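Glucose 1-dehydrogenase (PDB 2VWP) catalyses the zinc-dependent oxidation of D-glucose and several other aldoses with NADP(+), its preferred electron acceptor, or NAD(+). Local coordinates at residues Phe177-Gly182 with Asp244-Ala249; Leu205-Arg210 with Val226-Thr231. One frame throughout, in Å; residues are numbered along the deposited sequence.

Contact 1 of 2, residues Phe177-Gly182 with Asp244-Ala249; sequences FVLGNG and DFIYEA. With NDP (NADPH dihydro-nicotinamide-adenine-dinucleotide phosphate), chain B.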
ATOM      1  N   PHE A 177      -0.561 -15.916  -4.026  1.00 21.73           N
ATOM      2  CA  PHE A 177      -0.801 -16.730  -2.850  1.00 24.31           C
ATOM      3  C   PHE A 177      -2.072 -16.220  -2.165  1.00 21.75           C
ATOM      4  O   PHE A 177      -2.106 -15.096  -1.647  1.00 22.21           O
ATOM      5  CB  PHE A 177       0.436 -16.607  -1.942  1.00 24.37           C
ATOM      6  CG  PHE A 177       0.434 -17.506  -0.718  1.00 26.20           C
ATOM      7  CD1 PHE A 177      -0.373 -18.655  -0.637  1.00 25.49           C
ATOM      8  CD2 PHE A 177       1.306 -17.224   0.337  1.00 25.85           C
ATOM      9  CE1 PHE A 177      -0.339 -19.485   0.482  1.00 25.02           C
ATOM     10  CE2 PHE A 177       1.341 -18.050   1.488  1.00 26.63           C
ATOM     11  CZ  PHE A 177       0.524 -19.184   1.547  1.00 26.00           C
ATOM     12  N   VAL A 178      -3.127 -17.030  -2.192  1.00 19.47           N
ATOM     13  CA  VAL A 178      -4.354 -16.709  -1.460  1.00 19.82           C
ATOM     14  C   VAL A 178      -4.300 -17.319  -0.061  1.00 24.41           C
ATOM     15  O   VAL A 178      -4.118 -18.520   0.101  1.00 23.45           O
ATOM     16  CB  VAL A 178      -5.634 -17.216  -2.172  1.00 22.68           C
ATOM     17  CG1 VAL A 178      -6.880 -16.901  -1.318  1.00 17.60           C
ATOM     18  CG2 VAL A 178      -5.770 -16.608  -3.568  1.00 17.80           C
ATOM     19  N   LEU A 179      -4.485 -16.492   0.958  1.00 22.65           N
ATOM     20  CA  LEU A 179      -4.542 -16.994   2.299  1.00 20.78           C
ATOM     21  C   LEU A 179      -6.005 -17.194   2.636  1.00 21.83           C
ATOM     22  O   LEU A 179      -6.762 -16.225   2.713  1.00 23.36           O
ATOM     23  CB  LEU A 179      -3.877 -16.015   3.281  1.00 21.63           C
ATOM     24  CG  LEU A 179      -2.565 -15.357   2.870  1.00 22.84           C
ATOM     25  CD1 LEU A 179      -2.023 -14.481   4.002  1.00 25.81           C
ATOM     26  CD2 LEU A 179      -1.540 -16.391   2.481  1.00 22.90           C
ATOM     27  N   GLY A 180      -6.426 -18.449   2.819  1.00 21.13           N
ATOM     28  CA  GLY A 180      -7.843 -18.705   3.119  1.00 20.48           C
ATOM     29  C   GLY A 180      -8.524 -19.554   2.070  1.00 24.12           C
ATOM     30  O   GLY A 180      -8.376 -19.308   0.861  1.00 24.59           O
ATOM     31  N   ASN A 181      -9.304 -20.528   2.543  1.00 20.84           N
ATOM     32  CA  ASN A 181     -10.012 -21.481   1.682  1.00 20.39           C
ATOM     33  C   ASN A 181     -11.524 -21.424   1.918  1.00 21.82           C
ATOM     34  O   ASN A 181     -12.234 -22.406   1.711  1.00 24.14           O
ATOM     35  CB  ASN A 181      -9.481 -22.909   1.910  1.00 22.26           C
ATOM     36  CG  ASN A 181      -9.617 -23.362   3.377  1.00 23.29           C
ATOM     37  OD1 ASN A 181      -9.444 -22.570   4.306  1.00 26.76           O
ATOM     38  ND2 ASN A 181      -9.956 -24.631   3.577  1.00 19.62           N
ATOM     39  N   GLY A 182     -12.012 -20.266   2.360  1.00 20.35           N
ATOM     40  CA  GLY A 182     -13.452 -19.999   2.402  1.00 20.86           C
ATOM     41  C   GLY A 182     -13.883 -19.671   0.970  1.00 20.53           C
ATOM     42  O   GLY A 182     -13.060 -19.680   0.068  1.00 19.34           O
ATOM     43  N   ASP A 244       4.787 -12.669  -5.352  1.00 22.97           N
ATOM     44  CA  ASP A 244       4.603 -11.304  -5.863  1.00 27.04           C
ATOM     45  C   ASP A 244       3.307 -10.673  -5.383  1.00 26.66           C
ATOM     46  O   ASP A 244       3.264  -9.465  -5.080  1.00 24.97           O
ATOM     47  CB  ASP A 244       4.627 -11.268  -7.390  1.00 26.36           C
ATOM     48  CG  ASP A 244       5.943 -11.759  -7.971  1.00 28.56           C
ATOM     49  OD1 ASP A 244       6.985 -11.129  -7.692  1.00 27.99           O
ATOM     50  OD2 ASP A 244       5.924 -12.747  -8.743  1.00 25.58           O
ATOM     51  N   PHE A 245       2.259 -11.495  -5.320  1.00 24.22           N
ATOM     52  CA  PHE A 245       0.956 -11.067  -4.827  1.00 23.73           C
ATOM     53  C   PHE A 245       0.418 -11.991  -3.744  1.00 25.41           C
ATOM     54  O   PHE A 245       0.443 -13.228  -3.885  1.00 24.30           O
ATOM     55  CB  PHE A 245      -0.057 -10.934  -5.979  1.00 23.07           C
ATOM     56  CG  PHE A 245      -1.403 -10.423  -5.539  1.00 25.50           C
ATOM     57  CD1 PHE A 245      -1.534  -9.147  -4.990  1.00 22.90           C
ATOM     58  CD2 PHE A 245      -2.537 -11.225  -5.647  1.00 24.86           C
ATOM     59  CE1 PHE A 245      -2.769  -8.689  -4.554  1.00 22.02           C
ATOM     60  CE2 PHE A 245      -3.774 -10.771  -5.214  1.00 23.25           C
ATOM     61  CZ  PHE A 245      -3.894  -9.504  -4.669  1.00 23.94           C
ATOM     62  N   ILE A 246      -0.059 -11.375  -2.665  1.00 23.41           N
ATOM     63  CA  ILE A 246      -0.719 -12.080  -1.581  1.00 22.56           C
ATOM     64  C   ILE A 246      -2.097 -11.468  -1.365  1.00 24.96           C
ATOM     65  O   ILE A 246      -2.245 -10.248  -1.259  1.00 24.54           O
ATOM     66  CB  ILE A 246       0.086 -12.048  -0.251  1.00 21.93           C
ATOM     67  CG1 ILE A 246       1.386 -12.863  -0.372  1.00 23.87           C
ATOM     68  CG2 ILE A 246      -0.755 -12.608   0.887  1.00 20.05           C
ATOM     69  CD1 ILE A 246       2.315 -12.746   0.842  1.00 21.85           C
ATOM     70  N   TYR A 247      -3.108 -12.331  -1.335  1.00 23.77           N
ATOM     71  CA  TYR A 247      -4.469 -11.913  -1.050  1.00 21.60           C
ATOM     72  C   TYR A 247      -4.883 -12.568   0.242  1.00 22.59           C
ATOM     73  O   TYR A 247      -5.063 -13.784   0.292  1.00 22.13           O
ATOM     74  CB  TYR A 247      -5.370 -12.356  -2.200  1.00 20.62           C
ATOM     75  CG  TYR A 247      -6.812 -11.906  -2.136  1.00 23.12           C
ATOM     76  CD1 TYR A 247      -7.732 -12.559  -1.313  1.00 20.25           C
ATOM     77  CD2 TYR A 247      -7.279 -10.868  -2.957  1.00 21.24           C
ATOM     78  CE1 TYR A 247      -9.068 -12.174  -1.281  1.00 20.98           C
ATOM     79  CE2 TYR A 247      -8.623 -10.495  -2.937  1.00 21.25           C
ATOM     80  CZ  TYR A 247      -9.501 -11.145  -2.099  1.00 21.67           C
ATOM     81  OH  TYR A 247     -10.831 -10.783  -2.076  1.00 24.51           O
ATOM     82  N   GLU A 248      -5.052 -11.755   1.286  1.00 23.98           N
ATOM     83  CA  GLU A 248      -5.398 -12.257   2.602  1.00 23.55           C
ATOM     84  C   GLU A 248      -6.912 -12.329   2.815  1.00 25.01           C
ATOM     85  O   GLU A 248      -7.613 -11.315   2.750  1.00 23.01           O
ATOM     86  CB  GLU A 248      -4.701 -11.433   3.692  1.00 21.08           C
ATOM     87  CG  GLU A 248      -5.049 -11.861   5.118  1.00 22.77           C
ATOM     88  CD  GLU A 248      -6.334 -11.275   5.615  1.00 23.08           C
ATOM     89  OE1 GLU A 248      -6.556 -10.063   5.426  1.00 20.75           O
ATOM     90  OE2 GLU A 248      -7.126 -12.008   6.238  1.00 26.09           O
ATOM     91  N   ALA A 249      -7.401 -13.544   3.073  1.00 26.17           N
ATOM     92  CA  ALA A 249      -8.828 -13.799   3.317  1.00 25.78           C
ATOM     93  C   ALA A 249      -9.018 -14.825   4.450  1.00 28.00           C
ATOM     94  O   ALA A 249      -9.858 -15.740   4.344  1.00 24.24           O
ATOM     95  CB  ALA A 249      -9.518 -14.279   2.023  1.00 22.20           C
TER
HETATM   96  PA  NDP B 500     -14.133 -17.885   6.030  1.00 43.63           P
HETATM   97  O1A NDP B 500     -15.133 -18.886   5.580  1.00 42.91           O
HETATM   98  O2A NDP B 500     -14.013 -17.828   7.522  1.00 41.20           O
HETATM   99  O5B NDP B 500     -12.707 -18.229   5.382  1.00 42.17           O
HETATM  100  C5B NDP B 500     -11.540 -18.111   6.147  1.00 38.66           C
HETATM  101  C4B NDP B 500     -10.745 -19.374   5.912  1.00 37.58           C
HETATM  102  O4B NDP B 500      -9.453 -19.138   6.406  1.00 37.96           O
HETATM  103  C3B NDP B 500     -11.330 -20.582   6.649  1.00 38.54           C
HETATM  104  O3B NDP B 500     -11.640 -21.620   5.727  1.00 33.74           O
HETATM  105  C2B NDP B 500     -10.245 -20.958   7.647  1.00 38.32           C
HETATM  106  O2B NDP B 500      -9.975 -22.338   7.695  1.00 38.77           O
HETATM  107  C1B NDP B 500      -9.010 -20.278   7.076  1.00 37.49           C
HETATM  108  N9A NDP B 500      -8.049 -19.920   8.124  1.00 37.80           N
HETATM  109  C8A NDP B 500      -8.227 -19.122   9.236  1.00 36.81           C
HETATM  110  N7A NDP B 500      -7.048 -19.090   9.913  1.00 37.29           N
HETATM  111  C5A NDP B 500      -6.145 -19.863   9.245  1.00 37.01           C
HETATM  112  C6A NDP B 500      -4.809 -20.197   9.469  1.00 37.81           C
HETATM  113  N6A NDP B 500      -4.185 -19.855  10.605  1.00 39.08           N
HETATM  114  N1A NDP B 500      -4.173 -21.027   8.561  1.00 36.72           N
HETATM  115  C2A NDP B 500      -4.821 -21.530   7.456  1.00 34.41           C
HETATM  116  N3A NDP B 500      -6.125 -21.193   7.237  1.00 33.37           N
HETATM  117  C4A NDP B 500      -6.771 -20.383   8.115  1.00 36.43           C
HETATM  118  O3  NDP B 500     -14.557 -16.441   5.402  1.00 44.15           O
HETATM  119  PN  NDP B 500     -14.578 -15.957   3.834  1.00 39.80           P
HETATM  120  O1N NDP B 500     -13.648 -16.711   2.960  1.00 36.41           O
HETATM  121  O2N NDP B 500     -15.979 -15.817   3.355  1.00 40.96           O
HETATM  122  O5D NDP B 500     -13.942 -14.492   4.132  1.00 39.28           O
HETATM  123  C5D NDP B 500     -12.573 -14.387   4.510  1.00 38.77           C
HETATM  124  C4D NDP B 500     -12.257 -13.196   5.429  1.00 38.89           C
HETATM  125  O4D NDP B 500     -12.479 -11.994   4.712  1.00 37.27           O
HETATM  126  C3D NDP B 500     -13.079 -13.119   6.719  1.00 39.72           C
HETATM  127  O3D NDP B 500     -12.297 -12.592   7.781  1.00 40.05           O
HETATM  128  C2D NDP B 500     -14.157 -12.107   6.390  1.00 39.56           C
HETATM  129  O2D NDP B 500     -14.550 -11.366   7.519  1.00 41.79           O
HETATM  130  C1D NDP B 500     -13.438 -11.205   5.392  1.00 37.38           C
HETATM  131  N1N NDP B 500     -14.327 -10.597   4.406  1.00 36.66           N
HETATM  132  C2N NDP B 500     -14.021  -9.318   4.049  1.00 34.19           C
HETATM  133  C3N NDP B 500     -14.648  -8.657   3.004  1.00 34.28           C
HETATM  134  C7N NDP B 500     -14.229  -7.236   2.692  1.00 32.42           C
HETATM  135  O7N NDP B 500     -15.036  -6.496   1.826  1.00 29.01           O
HETATM  136  N7N NDP B 500     -13.112  -6.715   3.230  1.00 25.78           N
HETATM  137  C4N NDP B 500     -15.746  -9.346   2.208  1.00 35.01           C
HETATM  138  C5N NDP B 500     -15.994 -10.761   2.685  1.00 35.64           C
HETATM  139  C6N NDP B 500     -15.283 -11.323   3.746  1.00 35.49           C
HETATM  140  P2B NDP B 500     -10.754 -23.348   8.680  1.00 38.72           P
HETATM  141  O1X NDP B 500     -12.225 -23.386   8.339  1.00 34.60           O
HETATM  142  O2X NDP B 500     -10.652 -22.860  10.111  1.00 38.43           O
HETATM  143  O3X NDP B 500     -10.037 -24.659   8.412  1.00 37.08           O
HETATM  144  O   HOH W   1     -11.357 -17.359   2.516  1.00 24.06           O

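Contact 2 of 2, residues Leu205-Arg210 with Val226-Thr231; sequences LGRRDR and VDSRQT. With NDP (NADPH dihydro-nicotinamide-adenine-dinucleotide phosphate), chain B.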
ATOM      1  N   LEU A 205      -3.639 -21.077   1.006  1.00 25.17           N
ATOM      2  CA  LEU A 205      -3.407 -21.506   2.373  1.00 24.08           C
ATOM      3  C   LEU A 205      -4.686 -21.946   3.061  1.00 26.23           C
ATOM      4  O   LEU A 205      -5.711 -21.264   2.995  1.00 25.02           O
ATOM      5  CB  LEU A 205      -2.749 -20.363   3.178  1.00 24.65           C
ATOM      6  CG  LEU A 205      -2.277 -20.720   4.597  1.00 24.97           C
ATOM      7  CD1 LEU A 205      -0.826 -21.155   4.531  1.00 23.39           C
ATOM      8  CD2 LEU A 205      -2.460 -19.551   5.573  1.00 21.51           C
ATOM      9  N   GLY A 206      -4.623 -23.106   3.709  1.00 22.39           N
ATOM     10  CA  GLY A 206      -5.725 -23.614   4.501  1.00 23.21           C
ATOM     11  C   GLY A 206      -5.143 -24.448   5.633  1.00 28.20           C
ATOM     12  O   GLY A 206      -3.920 -24.459   5.842  1.00 29.20           O
ATOM     13  N   ARG A 207      -6.009 -25.144   6.359  1.00 27.00           N
ATOM     14  CA  ARG A 207      -5.554 -26.034   7.431  1.00 30.61           C
ATOM     15  C   ARG A 207      -6.478 -27.260   7.572  1.00 29.58           C
ATOM     16  O   ARG A 207      -6.906 -27.610   8.661  1.00 29.43           O
ATOM     17  CB  ARG A 207      -5.417 -25.262   8.745  1.00 29.62           C
ATOM     18  CG  ARG A 207      -6.647 -24.500   9.125  1.00 30.35           C
ATOM     19  CD  ARG A 207      -6.389 -23.590  10.289  1.00 35.25           C
ATOM     20  NE  ARG A 207      -7.621 -22.891  10.663  1.00 38.79           N
ATOM     21  CZ  ARG A 207      -7.697 -21.979  11.626  1.00 37.52           C
ATOM     22  NH1 ARG A 207      -6.609 -21.667  12.320  1.00 38.82           N
ATOM     23  NH2 ARG A 207      -8.856 -21.391  11.899  1.00 33.45           N
ATOM     24  N   ARG A 208      -6.770 -27.902   6.442  1.00 29.63           N
ATOM     25  CA  ARG A 208      -7.698 -29.032   6.414  1.00 29.27           C
ATOM     26  C   ARG A 208      -6.928 -30.321   6.252  1.00 28.30           C
ATOM     27  O   ARG A 208      -5.830 -30.332   5.690  1.00 27.15           O
ATOM     28  CB  ARG A 208      -8.678 -28.890   5.238  1.00 27.03           C
ATOM     29  CG  ARG A 208      -9.471 -27.587   5.259  1.00 24.17           C
ATOM     30  CD  ARG A 208     -10.498 -27.619   6.356  1.00 22.32           C
ATOM     31  NE  ARG A 208     -11.319 -26.416   6.400  1.00 22.94           N
ATOM     32  CZ  ARG A 208     -12.420 -26.206   5.673  1.00 24.78           C
ATOM     33  NH1 ARG A 208     -12.838 -27.103   4.774  1.00 18.89           N
ATOM     34  NH2 ARG A 208     -13.089 -25.061   5.826  1.00 22.19           N
ATOM     35  N   ASP A 209      -7.518 -31.408   6.747  1.00 30.95           N
ATOM     36  CA  ASP A 209      -7.055 -32.752   6.432  1.00 30.30           C
ATOM     37  C   ASP A 209      -7.833 -33.284   5.240  1.00 30.65           C
ATOM     38  O   ASP A 209      -9.045 -33.041   5.116  1.00 27.48           O
ATOM     39  CB  ASP A 209      -7.273 -33.692   7.621  1.00 34.47           C
ATOM     40  CG  ASP A 209      -6.569 -33.212   8.877  1.00 36.69           C
ATOM     41  OD1 ASP A 209      -5.368 -32.890   8.791  1.00 36.75           O
ATOM     42  OD2 ASP A 209      -7.227 -33.139   9.934  1.00 37.31           O
ATOM     43  N   ARG A 210      -7.139 -34.036   4.387  1.00 29.92           N
ATOM     44  CA  ARG A 210      -7.785 -34.780   3.317  1.00 28.02           C
ATOM     45  C   ARG A 210      -8.609 -35.916   3.938  1.00 29.64           C
ATOM     46  O   ARG A 210      -8.252 -36.419   5.022  1.00 26.60           O
ATOM     47  CB  ARG A 210      -6.735 -35.324   2.349  1.00 27.80           C
ATOM     48  CG  ARG A 210      -5.822 -34.250   1.762  1.00 29.04           C
ATOM     49  CD  ARG A 210      -4.695 -34.871   0.937  1.00 28.41           C
ATOM     50  NE  ARG A 210      -3.774 -33.843   0.489  1.00 30.17           N
ATOM     51  CZ  ARG A 210      -3.740 -33.337  -0.737  1.00 31.06           C
ATOM     52  NH1 ARG A 210      -4.562 -33.793  -1.685  1.00 29.93           N
ATOM     53  NH2 ARG A 210      -2.866 -32.375  -1.014  1.00 30.74           N
ATOM     54  N   VAL A 226      -1.341 -25.171   0.594  1.00 28.78           N
ATOM     55  CA  VAL A 226      -0.366 -24.941   1.650  1.00 27.66           C
ATOM     56  C   VAL A 226      -1.078 -25.084   2.985  1.00 29.26           C
ATOM     57  O   VAL A 226      -1.884 -24.230   3.371  1.00 26.57           O
ATOM     58  CB  VAL A 226       0.362 -23.559   1.527  1.00 27.06           C
ATOM     59  CG1 VAL A 226       1.433 -23.411   2.624  1.00 27.35           C
ATOM     60  CG2 VAL A 226       1.008 -23.413   0.184  1.00 23.88           C
ATOM     61  N   ASP A 227      -0.813 -26.206   3.657  1.00 28.78           N
ATOM     62  CA  ASP A 227      -1.371 -26.485   4.967  1.00 31.33           C
ATOM     63  C   ASP A 227      -0.555 -25.690   5.965  1.00 35.12           C
ATOM     64  O   ASP A 227       0.636 -25.963   6.162  1.00 34.78           O
ATOM     65  CB  ASP A 227      -1.282 -27.988   5.278  1.00 33.13           C
ATOM     66  CG  ASP A 227      -1.992 -28.375   6.573  1.00 34.36           C
ATOM     67  OD1 ASP A 227      -2.226 -27.514   7.448  1.00 33.57           O
ATOM     68  OD2 ASP A 227      -2.334 -29.566   6.717  1.00 39.25           O
ATOM     69  N   SER A 228      -1.189 -24.696   6.582  1.00 37.90           N
ATOM     70  CA  SER A 228      -0.486 -23.800   7.496  1.00 39.10           C
ATOM     71  C   SER A 228       0.087 -24.520   8.731  1.00 40.33           C
ATOM     72  O   SER A 228       1.037 -24.036   9.345  1.00 38.77           O
ATOM     73  CB  SER A 228      -1.384 -22.640   7.912  1.00 35.14           C
ATOM     74  OG  SER A 228      -2.450 -23.088   8.732  1.00 37.60           O
ATOM     75  N   ARG A 229      -0.498 -25.661   9.098  1.00 40.71           N
ATOM     76  CA  ARG A 229       0.040 -26.472  10.192  1.00 42.71           C
ATOM     77  C   ARG A 229       1.419 -27.061   9.830  1.00 43.50           C
ATOM     78  O   ARG A 229       2.225 -27.365  10.721  1.00 46.14           O
ATOM     79  CB  ARG A 229      -0.953 -27.564  10.608  1.00 41.24           C
ATOM     80  CG  ARG A 229      -2.260 -27.022  11.179  1.00 39.54           C
ATOM     81  CD  ARG A 229      -3.382 -28.070  11.165  1.00 40.27           C
ATOM     82  NE  ARG A 229      -3.539 -28.712   9.855  1.00 39.09           N
ATOM     83  CZ  ARG A 229      -4.351 -29.738   9.597  1.00 36.97           C
ATOM     84  NH1 ARG A 229      -5.111 -30.262  10.556  1.00 33.40           N
ATOM     85  NH2 ARG A 229      -4.403 -30.243   8.366  1.00 37.35           N
ATOM     86  N   GLN A 230       1.688 -27.184   8.528  1.00 42.32           N
ATOM     87  CA  GLN A 230       2.961 -27.679   8.003  1.00 42.07           C
ATOM     88  C   GLN A 230       3.909 -26.558   7.601  1.00 42.58           C
ATOM     89  O   GLN A 230       5.080 -26.541   8.017  1.00 40.92           O
ATOM     90  CB  GLN A 230       2.731 -28.553   6.766  1.00 44.60           C
ATOM     91  CG  GLN A 230       1.903 -29.791   7.015  1.00 49.91           C
ATOM     92  CD  GLN A 230       2.545 -30.718   8.020  1.00 53.15           C
ATOM     93  OE1 GLN A 230       3.690 -31.158   7.838  1.00 54.23           O
ATOM     94  NE2 GLN A 230       1.815 -31.016   9.101  1.00 52.54           N
ATOM     95  N   THR A 231       3.414 -25.661   6.744  1.00 37.68           N
ATOM     96  CA  THR A 231       4.199 -24.569   6.208  1.00 38.12           C
ATOM     97  C   THR A 231       3.465 -23.255   6.504  1.00 40.34           C
ATOM     98  O   THR A 231       2.556 -22.871   5.756  1.00 40.24           O
ATOM     99  CB  THR A 231       4.403 -24.712   4.679  1.00 37.65           C
ATOM    100  OG1 THR A 231       4.901 -26.017   4.367  1.00 36.85           O
ATOM    101  CG2 THR A 231       5.366 -23.650   4.127  1.00 34.76           C
TER
HETATM  102  PA  NDP B 500     -14.133 -17.885   6.030  1.00 43.63           P
HETATM  103  O1A NDP B 500     -15.133 -18.886   5.580  1.00 42.91           O
HETATM  104  O2A NDP B 500     -14.013 -17.828   7.522  1.00 41.20           O
HETATM  105  O5B NDP B 500     -12.707 -18.229   5.382  1.00 42.17           O
HETATM  106  C5B NDP B 500     -11.540 -18.111   6.147  1.00 38.66           C
HETATM  107  C4B NDP B 500     -10.745 -19.374   5.912  1.00 37.58           C
HETATM  108  O4B NDP B 500      -9.453 -19.138   6.406  1.00 37.96           O
HETATM  109  C3B NDP B 500     -11.330 -20.582   6.649  1.00 38.54           C
HETATM  110  O3B NDP B 500     -11.640 -21.620   5.727  1.00 33.74           O
HETATM  111  C2B NDP B 500     -10.245 -20.958   7.647  1.00 38.32           C
HETATM  112  O2B NDP B 500      -9.975 -22.338   7.695  1.00 38.77           O
HETATM  113  C1B NDP B 500      -9.010 -20.278   7.076  1.00 37.49           C
HETATM  114  N9A NDP B 500      -8.049 -19.920   8.124  1.00 37.80           N
HETATM  115  C8A NDP B 500      -8.227 -19.122   9.236  1.00 36.81           C
HETATM  116  N7A NDP B 500      -7.048 -19.090   9.913  1.00 37.29           N
HETATM  117  C5A NDP B 500      -6.145 -19.863   9.245  1.00 37.01           C
HETATM  118  C6A NDP B 500      -4.809 -20.197   9.469  1.00 37.81           C
HETATM  119  N6A NDP B 500      -4.185 -19.855  10.605  1.00 39.08           N
HETATM  120  N1A NDP B 500      -4.173 -21.027   8.561  1.00 36.72           N
HETATM  121  C2A NDP B 500      -4.821 -21.530   7.456  1.00 34.41           C
HETATM  122  N3A NDP B 500      -6.125 -21.193   7.237  1.00 33.37           N
HETATM  123  C4A NDP B 500      -6.771 -20.383   8.115  1.00 36.43           C
HETATM  124  O3  NDP B 500     -14.557 -16.441   5.402  1.00 44.15           O
HETATM  125  PN  NDP B 500     -14.578 -15.957   3.834  1.00 39.80           P
HETATM  126  O1N NDP B 500     -13.648 -16.711   2.960  1.00 36.41           O
HETATM  127  O2N NDP B 500     -15.979 -15.817   3.355  1.00 40.96           O
HETATM  128  O5D NDP B 500     -13.942 -14.492   4.132  1.00 39.28           O
HETATM  129  C5D NDP B 500     -12.573 -14.387   4.510  1.00 38.77           C
HETATM  130  C4D NDP B 500     -12.257 -13.196   5.429  1.00 38.89           C
HETATM  131  O4D NDP B 500     -12.479 -11.994   4.712  1.00 37.27           O
HETATM  132  C3D NDP B 500     -13.079 -13.119   6.719  1.00 39.72           C
HETATM  133  O3D NDP B 500     -12.297 -12.592   7.781  1.00 40.05           O
HETATM  134  C2D NDP B 500     -14.157 -12.107   6.390  1.00 39.56           C
HETATM  135  O2D NDP B 500     -14.550 -11.366   7.519  1.00 41.79           O
HETATM  136  C1D NDP B 500     -13.438 -11.205   5.392  1.00 37.38           C
HETATM  137  N1N NDP B 500     -14.327 -10.597   4.406  1.00 36.66           N
HETATM  138  C2N NDP B 500     -14.021  -9.318   4.049  1.00 34.19           C
HETATM  139  C3N NDP B 500     -14.648  -8.657   3.004  1.00 34.28           C
HETATM  140  C7N NDP B 500     -14.229  -7.236   2.692  1.00 32.42           C
HETATM  141  O7N NDP B 500     -15.036  -6.496   1.826  1.00 29.01           O
HETATM  142  N7N NDP B 500     -13.112  -6.715   3.230  1.00 25.78           N
HETATM  143  C4N NDP B 500     -15.746  -9.346   2.208  1.00 35.01           C
HETATM  144  C5N NDP B 500     -15.994 -10.761   2.685  1.00 35.64           C
HETATM  145  C6N NDP B 500     -15.283 -11.323   3.746  1.00 35.49           C
HETATM  146  P2B NDP B 500     -10.754 -23.348   8.680  1.00 38.72           P
HETATM  147  O1X NDP B 500     -12.225 -23.386   8.339  1.00 34.60           O
HETATM  148  O2X NDP B 500     -10.652 -22.860  10.111  1.00 38.43           O
HETATM  149  O3X NDP B 500     -10.037 -24.659   8.412  1.00 37.08           O

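Contact 1 of 2, residues Phe177-Gly182 with Asp244-Ala249
L179 packs against I246 and E248 on one face of a parallel strand pair, 177-179 beside 245-248. L179 CB lies 3.9 Å from Y247 O of the neighbouring strand. A chi1 of -42°, with CG beside the backbone N, sets CG against the methyl I246 CG2 at 3.8 Å. At the tip the branches part: CD1 reaches both I246 CG2 and E248 CB, the latter at 4.1 Å, while CD2 lies over the centre of the F177 ring, 3.4 Å above its plane. An alanine here, lacking CG and both methyls, would probably leave a gap beside I246 CG2 and let the F177 ring shift. On the other face V178 packs on helix 183-194 and Y247 on that helix and 149-165. Four backbone bonds join the strands, F177 N to F245 O, Y247 N to F177 O, L179 N to Y247 O and A249 N to L179 O. Past them N181 OD1 accepts from the cofactor's O3B at 2.8 Å, and a water links G182 N to A249 O. G180 and G182 belong to the glycine-rich turn between the first strand and helix 183-194 of a Rossmann fold, where NADPH binds.

Contact 2 of 2, residues Leu205-Arg210 with Val226-Thr231
R229 NH2 meets D209 OD1 in a salt bridge at 2.8 Å, approaching from above the carboxylate plane. The same guanidinium grips D227 side-on, NE to OD1 and NH2 to OD2 (2.7 Å), both close to its plane; a bend of the R229 chain at chi3 (-50°) helps place it between the two carboxylates, and R207 O lies over its face. D227 OD1 takes the backbone N of R229 as well, closing an Asx turn. Backbone bonds hold the strand ends: G206 N to V226 O and S228 N to G206 O. The apolar part is small, L205 CD1 against V226 CG1 at 3.7 Å. A third group of contacts is with the cofactor. S228 OG donates to adenine N1A (2.7 Å), and the R207 guanidinium lays one face over N7A while NE and NH2 both reach phosphate oxygen O2X. R208 presents its edge to the same 2'-phosphate, NE to O3X (3.0 Å) and NH2 to O1X, with D212 pairing its NH1. The two strands belong to a beta-alpha-beta unit linked through helix 213-220; V226 packs on helix 236-239, and strand 201-206 continues the sheet toward 175-179.

In the fold
Both contacts are parallel strand pairs of one six-stranded Rossmann sheet. Contact 1 joins strand 175-179 to 243-248 in the interior, where every touching residue is buried; contact 2 lies at one edge, where 224-227 is an outermost strand within the chain, and is partly exposed. Strands 175-179 and 201-206 are neighbours, and the contacts meet there through V178 O and L205 N, 2.8 Å apart, and G180 N and L205 O. Their chemistry follows their place: side-chain packing between the strands in contact 1 is mainly apolar, whereas contact 2 adds a salt-bridge network at the surface. They also share NADPH: 177-182 with 244-249 lies along the adenosine ribose and diphosphate, while 205-210 with 226-231 receives the adenine and 2'-phosphate, the group that distinguishes NADP(H) from NAD(H).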